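Local coordinates for DinB-like domain-containing protein (Enterococcus faecalis, PDB 3CEX) that is of unknown function but belongs to the DinB superfamily of mainly helical proteins and assembles as a dimer in this crystal structure, at residues Asp15-Arg20 against Asp153-His158; Lys119-Gln124 against Val146-Ala151. All blocks are in the same frame, centred on the assembly; numbering follows the deposited sequence.

Contact 1 of 2, residues Asp15-Arg20 against Asp153-His158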
ATOM      1  N   ASP A  15      -4.960  -7.168   6.320  1.00 29.28           N
ATOM      2  CA  ASP A  15      -4.606  -7.177   7.742  1.00 29.97           C
ATOM      3  C   ASP A  15      -3.354  -6.334   8.030  1.00 29.44           C
ATOM      4  O   ASP A  15      -3.300  -5.643   9.036  1.00 28.57           O
ATOM      5  CB  ASP A  15      -4.352  -8.608   8.250  1.00 31.46           C
ATOM      6  CG  ASP A  15      -5.637  -9.426   8.408  1.00 36.70           C
ATOM      7  OD1 ASP A  15      -6.719  -8.806   8.598  1.00 42.92           O
ATOM      8  OD2 ASP A  15      -5.539 -10.687   8.410  1.00 39.89           O
ATOM      9  N   ARG A  16      -2.370  -6.350   7.137  1.00 28.94           N
ATOM     10  CA  ARG A  16      -1.188  -5.501   7.329  1.00 28.96           C
ATOM     11  C   ARG A  16      -1.545  -4.021   7.258  1.00 28.95           C
ATOM     12  O   ARG A  16      -1.008  -3.244   8.046  1.00 30.13           O
ATOM     13  CB  ARG A  16      -0.051  -5.792   6.331  1.00 28.94           C
ATOM     14  CG  ARG A  16       0.353  -7.245   6.164  1.00 30.76           C
ATOM     15  CD  ARG A  16       0.919  -7.807   7.452  1.00 31.80           C
ATOM     16  NE  ARG A  16       1.523  -9.078   7.126  1.00 33.90           N
ATOM     17  CZ  ARG A  16       2.784  -9.242   6.731  1.00 34.09           C
ATOM     18  NH1 ARG A  16       3.628  -8.219   6.685  1.00 32.72           N
ATOM     19  NH2 ARG A  16       3.193 -10.450   6.410  1.00 29.86           N
ATOM     20  N   ALA A  17      -2.421  -3.621   6.340  1.00 28.10           N
ATOM     21  CA  ALA A  17      -2.911  -2.222   6.276  1.00 28.67           C
ATOM     22  C   ALA A  17      -3.596  -1.842   7.608  1.00 28.80           C
ATOM     23  O   ALA A  17      -3.319  -0.786   8.217  1.00 27.98           O
ATOM     24  CB  ALA A  17      -3.882  -2.033   5.129  1.00 28.18           C
ATOM     25  N   HIS A  18      -4.462  -2.736   8.071  1.00 27.98           N
ATOM     26  CA  HIS A  18      -5.223  -2.524   9.293  1.00 28.95           C
ATOM     27  C   HIS A  18      -4.293  -2.304  10.481  1.00 28.79           C
ATOM     28  O   HIS A  18      -4.430  -1.322  11.235  1.00 29.14           O
ATOM     29  CB  HIS A  18      -6.125  -3.745   9.512  1.00 29.50           C
ATOM     30  CG  HIS A  18      -7.153  -3.577  10.588  1.00 29.73           C
ATOM     31  ND1 HIS A  18      -7.941  -4.624  11.013  1.00 30.06           N
ATOM     32  CD2 HIS A  18      -7.544  -2.496  11.303  1.00 30.18           C
ATOM     33  CE1 HIS A  18      -8.763  -4.196  11.960  1.00 31.05           C
ATOM     34  NE2 HIS A  18      -8.549  -2.907  12.150  1.00 29.33           N
ATOM     35  N   GLU A  19      -3.347  -3.221  10.644  1.00 29.78           N
ATOM     36  CA  GLU A  19      -2.308  -3.139  11.687  1.00 31.08           C
ATOM     37  C   GLU A  19      -1.471  -1.853  11.599  1.00 29.84           C
ATOM     38  O   GLU A  19      -1.171  -1.209  12.620  1.00 28.44           O
ATOM     39  CB  GLU A  19      -1.401  -4.411  11.631  1.00 31.06           C
ATOM     40  CG  GLU A  19      -2.205  -5.659  11.989  1.00 36.38           C
ATOM     41  CD  GLU A  19      -1.601  -7.042  11.594  1.00 39.74           C
ATOM     42  OE1 GLU A  19      -0.602  -7.129  10.822  1.00 48.52           O
ATOM     43  OE2 GLU A  19      -2.156  -8.082  12.099  1.00 49.95           O
ATOM     44  N   ARG A  20      -1.094  -1.457  10.392  1.00 28.95           N
ATOM     45  CA  ARG A  20      -0.308  -0.229  10.240  1.00 29.17           C
ATOM     46  C   ARG A  20      -1.078   1.034  10.684  1.00 28.57           C
ATOM     47  O   ARG A  20      -0.533   1.870  11.355  1.00 28.48           O
ATOM     48  CB  ARG A  20       0.145  -0.071   8.798  1.00 29.45           C
ATOM     49  CG  ARG A  20       0.963   1.191   8.493  1.00 28.89           C
ATOM     50  CD  ARG A  20       1.581   1.137   7.115  1.00 29.02           C
ATOM     51  NE  ARG A  20       2.537   0.039   7.020  1.00 27.61           N
ATOM     52  CZ  ARG A  20       2.396  -1.055   6.263  1.00 29.12           C
ATOM     53  NH1 ARG A  20       1.355  -1.226   5.468  1.00 28.98           N
ATOM     54  NH2 ARG A  20       3.335  -1.958   6.274  1.00 31.39           N
ATOM     55  N   ASP A 153      -5.662  -2.455  -2.700  1.00 32.29           N
ATOM     56  CA  ASP A 153      -4.605  -1.467  -3.065  1.00 31.62           C
ATOM     57  C   ASP A 153      -4.779  -0.108  -2.345  1.00 32.00           C
ATOM     58  O   ASP A 153      -3.826   0.471  -1.819  1.00 29.24           O
ATOM     59  CB  ASP A 153      -4.569  -1.306  -4.602  1.00 32.31           C
ATOM     60  CG  ASP A 153      -3.723  -0.137  -5.079  1.00 33.13           C
ATOM     61  OD1 ASP A 153      -2.505  -0.185  -4.834  1.00 32.70           O
ATOM     62  OD2 ASP A 153      -4.276   0.824  -5.716  1.00 33.19           O
ATOM     63  N   ASP A 154      -6.007   0.386  -2.355  1.00 32.34           N
ATOM     64  CA  ASP A 154      -6.380   1.639  -1.735  1.00 32.69           C
ATOM     65  C   ASP A 154      -6.089   1.628  -0.247  1.00 31.76           C
ATOM     66  O   ASP A 154      -5.488   2.576   0.251  1.00 30.62           O
ATOM     67  CB  ASP A 154      -7.888   1.905  -1.939  1.00 33.66           C
ATOM     68  CG  ASP A 154      -8.390   3.138  -1.164  1.00 38.06           C
ATOM     69  OD1 ASP A 154      -8.488   4.189  -1.817  1.00 46.07           O
ATOM     70  OD2 ASP A 154      -8.677   3.053   0.087  1.00 48.08           O
ATOM     71  N   ALA A 155      -6.537   0.576   0.449  1.00 29.78           N
ATOM     72  CA  ALA A 155      -6.319   0.482   1.883  1.00 29.57           C
ATOM     73  C   ALA A 155      -4.829   0.440   2.193  1.00 29.48           C
ATOM     74  O   ALA A 155      -4.366   1.200   3.075  1.00 28.68           O
ATOM     75  CB  ALA A 155      -7.048  -0.723   2.518  1.00 28.72           C
ATOM     76  N   VAL A 156      -4.075  -0.416   1.494  1.00 28.76           N
ATOM     77  CA  VAL A 156      -2.656  -0.572   1.823  1.00 28.87           C
ATOM     78  C   VAL A 156      -1.911   0.720   1.523  1.00 28.20           C
ATOM     79  O   VAL A 156      -1.120   1.209   2.327  1.00 28.83           O
ATOM     80  CB  VAL A 156      -2.024  -1.793   1.144  1.00 28.77           C
ATOM     81  CG1 VAL A 156      -0.518  -1.906   1.439  1.00 26.68           C
ATOM     82  CG2 VAL A 156      -2.732  -3.083   1.602  1.00 32.04           C
HETATM   83  N   MSE A 157      -2.153   1.283   0.352  1.00 27.87           N
HETATM   84  CA  MSE A 157      -1.452   2.491  -0.029  1.00 29.22           C
HETATM   85  C   MSE A 157      -1.751   3.681   0.931  1.00 27.95           C
HETATM   86  O   MSE A 157      -0.859   4.462   1.271  1.00 25.76           O
HETATM   87  CB  MSE A 157      -1.843   2.800  -1.479  1.00 30.90           C
HETATM   88  CG  MSE A 157      -1.474   4.090  -1.902  1.00 37.82           C
HETATM   89 SE   MSE A 157      -2.839   5.512  -1.679  0.80 42.77          SE
HETATM   90  CE  MSE A 157      -2.285   6.187  -3.388  1.00 34.48           C
ATOM     91  N   HIS A 158      -3.004   3.832   1.342  1.00 27.31           N
ATOM     92  CA  HIS A 158      -3.346   4.842   2.358  1.00 28.18           C
ATOM     93  C   HIS A 158      -2.695   4.635   3.717  1.00 26.91           C
ATOM     94  O   HIS A 158      -2.379   5.610   4.388  1.00 26.30           O
ATOM     95  CB  HIS A 158      -4.881   5.042   2.492  1.00 27.90           C
ATOM     96  CG  HIS A 158      -5.453   5.813   1.348  1.00 28.33           C
ATOM     97  ND1 HIS A 158      -6.285   5.239   0.413  1.00 32.73           N
ATOM     98  CD2 HIS A 158      -5.192   7.067   0.898  1.00 31.38           C
ATOM     99  CE1 HIS A 158      -6.585   6.140  -0.517  1.00 33.63           C
ATOM    100  NE2 HIS A 158      -5.926   7.254  -0.253  1.00 30.08           N
TER
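Ala-17 sets its methyl group directly against the backbone of Val-156: CB of Ala-17 lies 3.8 Å from CA of Val-156 and 3.9 Å from its CG2. The CB atoms of Ala-17 and of Ala-155, the residue before Val-156, are 4.3 Å apart. A small residue suits this place because the CA atoms of Ala-17 and Val-156 come within 4.8 Å, which leaves little room for a longer side chain between the helices. Val-156 keeps CG1 anti to its backbone N (chi1 177°), and this turns CG2 onto the alanine while CG1 lies nearer Arg-20. The arginine only grazes the valine, its NH1 4.5 Å from CG1 of Val-156 at an oblique inclination of the guanidinium group. That group sits at the margin of the apolar patch, where NH1 hydrogen-bonds to Ser-159 and NH2 carries the charge to the dimer interface in a salt bridge with Asp-153 of the second subunit. The two helices run in the same general direction, with axes 8.5 Å apart at an angle of 33°, and no hydrogen bond joins the segments; alanine at their closest approach marks close helix-to-helix packing in the bundle core. Helix 44-62 covers another side of Ala-155 through Thr-51, and helix 104-124 packs on helix 8-25 where His-18 meets Leu-111 and Val-115.

Contact 2 of 2, residues Lys119-Gln124 against Val146-Ala151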
ATOM      1  N   LYS A 119     -13.388  -8.906   4.766  1.00 30.86           N
ATOM      2  CA  LYS A 119     -12.872 -10.273   4.911  1.00 32.09           C
ATOM      3  C   LYS A 119     -13.967 -11.321   4.789  1.00 32.31           C
ATOM      4  O   LYS A 119     -13.724 -12.414   4.272  1.00 33.28           O
ATOM      5  CB  LYS A 119     -12.149 -10.432   6.242  1.00 32.95           C
ATOM      6  CG  LYS A 119     -10.842  -9.654   6.312  1.00 34.96           C
ATOM      7  CD  LYS A 119     -10.276  -9.629   7.754  1.00 35.62           C
ATOM      8  CE  LYS A 119      -9.234 -10.643   7.949  1.00 38.42           C
ATOM      9  NZ  LYS A 119      -8.739 -10.689   9.377  1.00 40.62           N
ATOM     10  N   SER A 120     -15.157 -10.999   5.295  1.00 31.61           N
ATOM     11  CA  SER A 120     -16.326 -11.831   5.138  1.00 32.14           C
ATOM     12  C   SER A 120     -16.687 -11.988   3.670  1.00 31.04           C
ATOM     13  O   SER A 120     -16.937 -13.087   3.229  1.00 30.13           O
ATOM     14  CB  SER A 120     -17.522 -11.243   5.882  1.00 32.32           C
ATOM     15  OG  SER A 120     -18.686 -12.031   5.654  1.00 36.45           O
ATOM     16  N   TYR A 121     -16.673 -10.896   2.920  1.00 30.44           N
ATOM     17  CA  TYR A 121     -16.993 -10.968   1.502  1.00 30.25           C
ATOM     18  C   TYR A 121     -15.955 -11.838   0.787  1.00 29.95           C
ATOM     19  O   TYR A 121     -16.319 -12.736   0.010  1.00 28.59           O
ATOM     20  CB  TYR A 121     -17.084  -9.570   0.859  1.00 30.25           C
ATOM     21  CG  TYR A 121     -17.569  -9.614  -0.581  1.00 30.58           C
ATOM     22  CD1 TYR A 121     -18.924  -9.655  -0.878  1.00 32.04           C
ATOM     23  CD2 TYR A 121     -16.680  -9.631  -1.634  1.00 32.43           C
ATOM     24  CE1 TYR A 121     -19.371  -9.720  -2.200  1.00 31.96           C
ATOM     25  CE2 TYR A 121     -17.123  -9.698  -2.960  1.00 30.56           C
ATOM     26  CZ  TYR A 121     -18.459  -9.742  -3.222  1.00 31.53           C
ATOM     27  OH  TYR A 121     -18.872  -9.832  -4.518  1.00 32.58           O
ATOM     28  N   LEU A 122     -14.679 -11.593   1.080  1.00 29.44           N
ATOM     29  CA  LEU A 122     -13.584 -12.311   0.440  1.00 30.62           C
ATOM     30  C   LEU A 122     -13.674 -13.809   0.713  1.00 31.51           C
ATOM     31  O   LEU A 122     -13.344 -14.630  -0.140  1.00 30.67           O
ATOM     32  CB  LEU A 122     -12.204 -11.789   0.900  1.00 29.72           C
ATOM     33  CG  LEU A 122     -11.785 -10.458   0.255  1.00 31.41           C
ATOM     34  CD1 LEU A 122     -10.458  -9.985   0.814  1.00 32.28           C
ATOM     35  CD2 LEU A 122     -11.695 -10.604  -1.224  1.00 31.55           C
ATOM     36  N   ASP A 123     -14.079 -14.148   1.924  1.00 33.48           N
ATOM     37  CA  ASP A 123     -14.196 -15.544   2.323  1.00 36.25           C
ATOM     38  C   ASP A 123     -15.377 -16.258   1.675  1.00 36.33           C
ATOM     39  O   ASP A 123     -15.405 -17.493   1.636  1.00 37.15           O
ATOM     40  CB  ASP A 123     -14.311 -15.628   3.836  1.00 37.04           C
ATOM     41  CG  ASP A 123     -12.997 -15.341   4.534  1.00 43.47           C
ATOM     42  OD1 ASP A 123     -11.927 -15.587   3.896  1.00 50.27           O
ATOM     43  OD2 ASP A 123     -13.025 -14.857   5.713  1.00 49.42           O
ATOM     44  N   GLN A 124     -16.359 -15.498   1.197  1.00 36.76           N
ATOM     45  CA  GLN A 124     -17.581 -16.092   0.650  1.00 37.92           C
ATOM     46  C   GLN A 124     -17.705 -15.966  -0.870  1.00 37.36           C
ATOM     47  O   GLN A 124     -18.471 -16.700  -1.483  1.00 36.92           O
ATOM     48  CB  GLN A 124     -18.815 -15.525   1.356  1.00 38.25           C
ATOM     49  CG  GLN A 124     -18.845 -15.868   2.847  1.00 40.33           C
ATOM     50  CD  GLN A 124     -20.016 -15.232   3.582  1.00 41.27           C
ATOM     51  OE1 GLN A 124     -19.823 -14.421   4.495  1.00 46.78           O
ATOM     52  NE2 GLN A 124     -21.233 -15.598   3.194  1.00 44.13           N
ATOM     53  N   VAL A 146     -11.250  -6.782 -10.437  1.00 30.69           N
ATOM     54  CA  VAL A 146     -10.607  -5.467 -10.540  1.00 30.75           C
ATOM     55  C   VAL A 146     -11.007  -4.583  -9.348  1.00 30.99           C
ATOM     56  O   VAL A 146     -10.177  -3.913  -8.724  1.00 29.72           O
ATOM     57  CB  VAL A 146     -10.936  -4.813 -11.905  1.00 31.28           C
ATOM     58  CG1 VAL A 146     -10.604  -3.321 -11.904  1.00 30.48           C
ATOM     59  CG2 VAL A 146     -10.157  -5.523 -13.035  1.00 31.20           C
ATOM     60  N   ARG A 147     -12.281  -4.647  -8.970  1.00 30.87           N
ATOM     61  CA  ARG A 147     -12.786  -3.813  -7.893  1.00 30.55           C
ATOM     62  C   ARG A 147     -12.199  -4.257  -6.548  1.00 29.82           C
ATOM     63  O   ARG A 147     -11.816  -3.413  -5.734  1.00 30.09           O
ATOM     64  CB  ARG A 147     -14.296  -3.876  -7.922  1.00 31.94           C
ATOM     65  CG  ARG A 147     -15.032  -3.229  -6.847  1.00 35.84           C
ATOM     66  CD  ARG A 147     -14.932  -1.719  -6.878  1.00 41.32           C
ATOM     67  NE  ARG A 147     -14.860  -1.062  -8.185  1.00 43.54           N
ATOM     68  CZ  ARG A 147     -15.889  -0.570  -8.873  1.00 43.16           C
ATOM     69  NH1 ARG A 147     -17.134  -0.719  -8.471  1.00 46.57           N
ATOM     70  NH2 ARG A 147     -15.658   0.066 -10.006  1.00 44.11           N
ATOM     71  N   LEU A 148     -12.122  -5.568  -6.333  1.00 29.97           N
ATOM     72  CA  LEU A 148     -11.497  -6.137  -5.147  1.00 29.93           C
ATOM     73  C   LEU A 148     -10.018  -5.789  -5.024  1.00 29.36           C
ATOM     74  O   LEU A 148      -9.561  -5.470  -3.945  1.00 29.40           O
ATOM     75  CB  LEU A 148     -11.664  -7.662  -5.117  1.00 29.92           C
ATOM     76  CG  LEU A 148     -13.113  -8.137  -4.849  1.00 31.15           C
ATOM     77  CD1 LEU A 148     -13.285  -9.657  -5.030  1.00 31.86           C
ATOM     78  CD2 LEU A 148     -13.570  -7.676  -3.437  1.00 29.65           C
ATOM     79  N   VAL A 149      -9.275  -5.878  -6.113  1.00 29.60           N
ATOM     80  CA  VAL A 149      -7.861  -5.505  -6.105  1.00 29.78           C
ATOM     81  C   VAL A 149      -7.685  -3.996  -5.808  1.00 30.05           C
ATOM     82  O   VAL A 149      -6.773  -3.583  -5.059  1.00 30.14           O
ATOM     83  CB  VAL A 149      -7.182  -5.891  -7.429  1.00 30.23           C
ATOM     84  CG1 VAL A 149      -5.780  -5.276  -7.522  1.00 29.31           C
ATOM     85  CG2 VAL A 149      -7.103  -7.397  -7.605  1.00 29.88           C
ATOM     86  N   SER A 150      -8.559  -3.174  -6.404  1.00 29.64           N
ATOM     87  CA  SER A 150      -8.562  -1.749  -6.170  1.00 30.50           C
ATOM     88  C   SER A 150      -8.813  -1.442  -4.706  1.00 30.76           C
ATOM     89  O   SER A 150      -8.155  -0.551  -4.134  1.00 31.04           O
ATOM     90  CB  SER A 150      -9.630  -1.032  -7.023  1.00 31.03           C
ATOM     91  OG  SER A 150      -9.233  -1.050  -8.370  1.00 30.55           O
ATOM     92  N   ALA A 151      -9.754  -2.168  -4.093  1.00 31.99           N
ATOM     93  CA  ALA A 151     -10.075  -1.934  -2.673  1.00 31.79           C
ATOM     94  C   ALA A 151      -8.924  -2.289  -1.747  1.00 32.31           C
ATOM     95  O   ALA A 151      -8.608  -1.518  -0.836  1.00 32.39           O
ATOM     96  CB  ALA A 151     -11.324  -2.619  -2.276  1.00 32.91           C
TER
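Leu-148 reaches into the angle between Tyr-121 and Leu-122, and its CD2 methyl makes the closest approach to both. That one carbon is 4.1 Å from CD2 of Tyr-121 and equally far from CE2, so it meets the side of the ring nearest helix 144-170, obliquely to the ring plane. The tyrosine and leucine side chains run nearly perpendicular. CD2 of Leu-122 approaches the same methyl, at 4.1 Å from CD2 of Leu-148, and the two leucine chains pass antiparallel to one another. Long, branched side chains suit the place, since even the nearest CA atoms, those of Leu-122 and Leu-148, are 8.6 Å apart and the space must be bridged from both helices. A fully extended chi1 (-174°) carries the tyrosine ring toward the leucine. Its hydroxyl hydrogen-bonds to Arg-144, at the start of helix 144-170. Ile-59 of helix 44-62 touches both Tyr-121 and Leu-148, and Leu-130 closes on the leucine from the connecting loop. With no hydrogen bond or salt bridge between the segments, cohesion here comes from burying hydrocarbon and ring carbons; the tyrosine joins that apolar layer while its OH keeps a polar partner.

Overall arrangement
Contacts 1 and 2 share helix 144-170, which offers one part, 146-151, to helix 104-124 and the next, 153-158, to helix 8-25. Their centres are 13 Å apart. Both segments of contact 2 fall between the two segments of contact 1 in sequence: the first contact joins the N-terminal helix to the C-terminal one, the second only the last two long helices. A salt bridge from Asp-15 OD1 to Lys-119 NZ, 2.9 Å, ties the two sites directly. Together with helix 44-62, these helices make up the bundle expected of a DinB-like domain. Both contacts also reach the second subunit, so the C-terminal helix serves core and dimer interface alike.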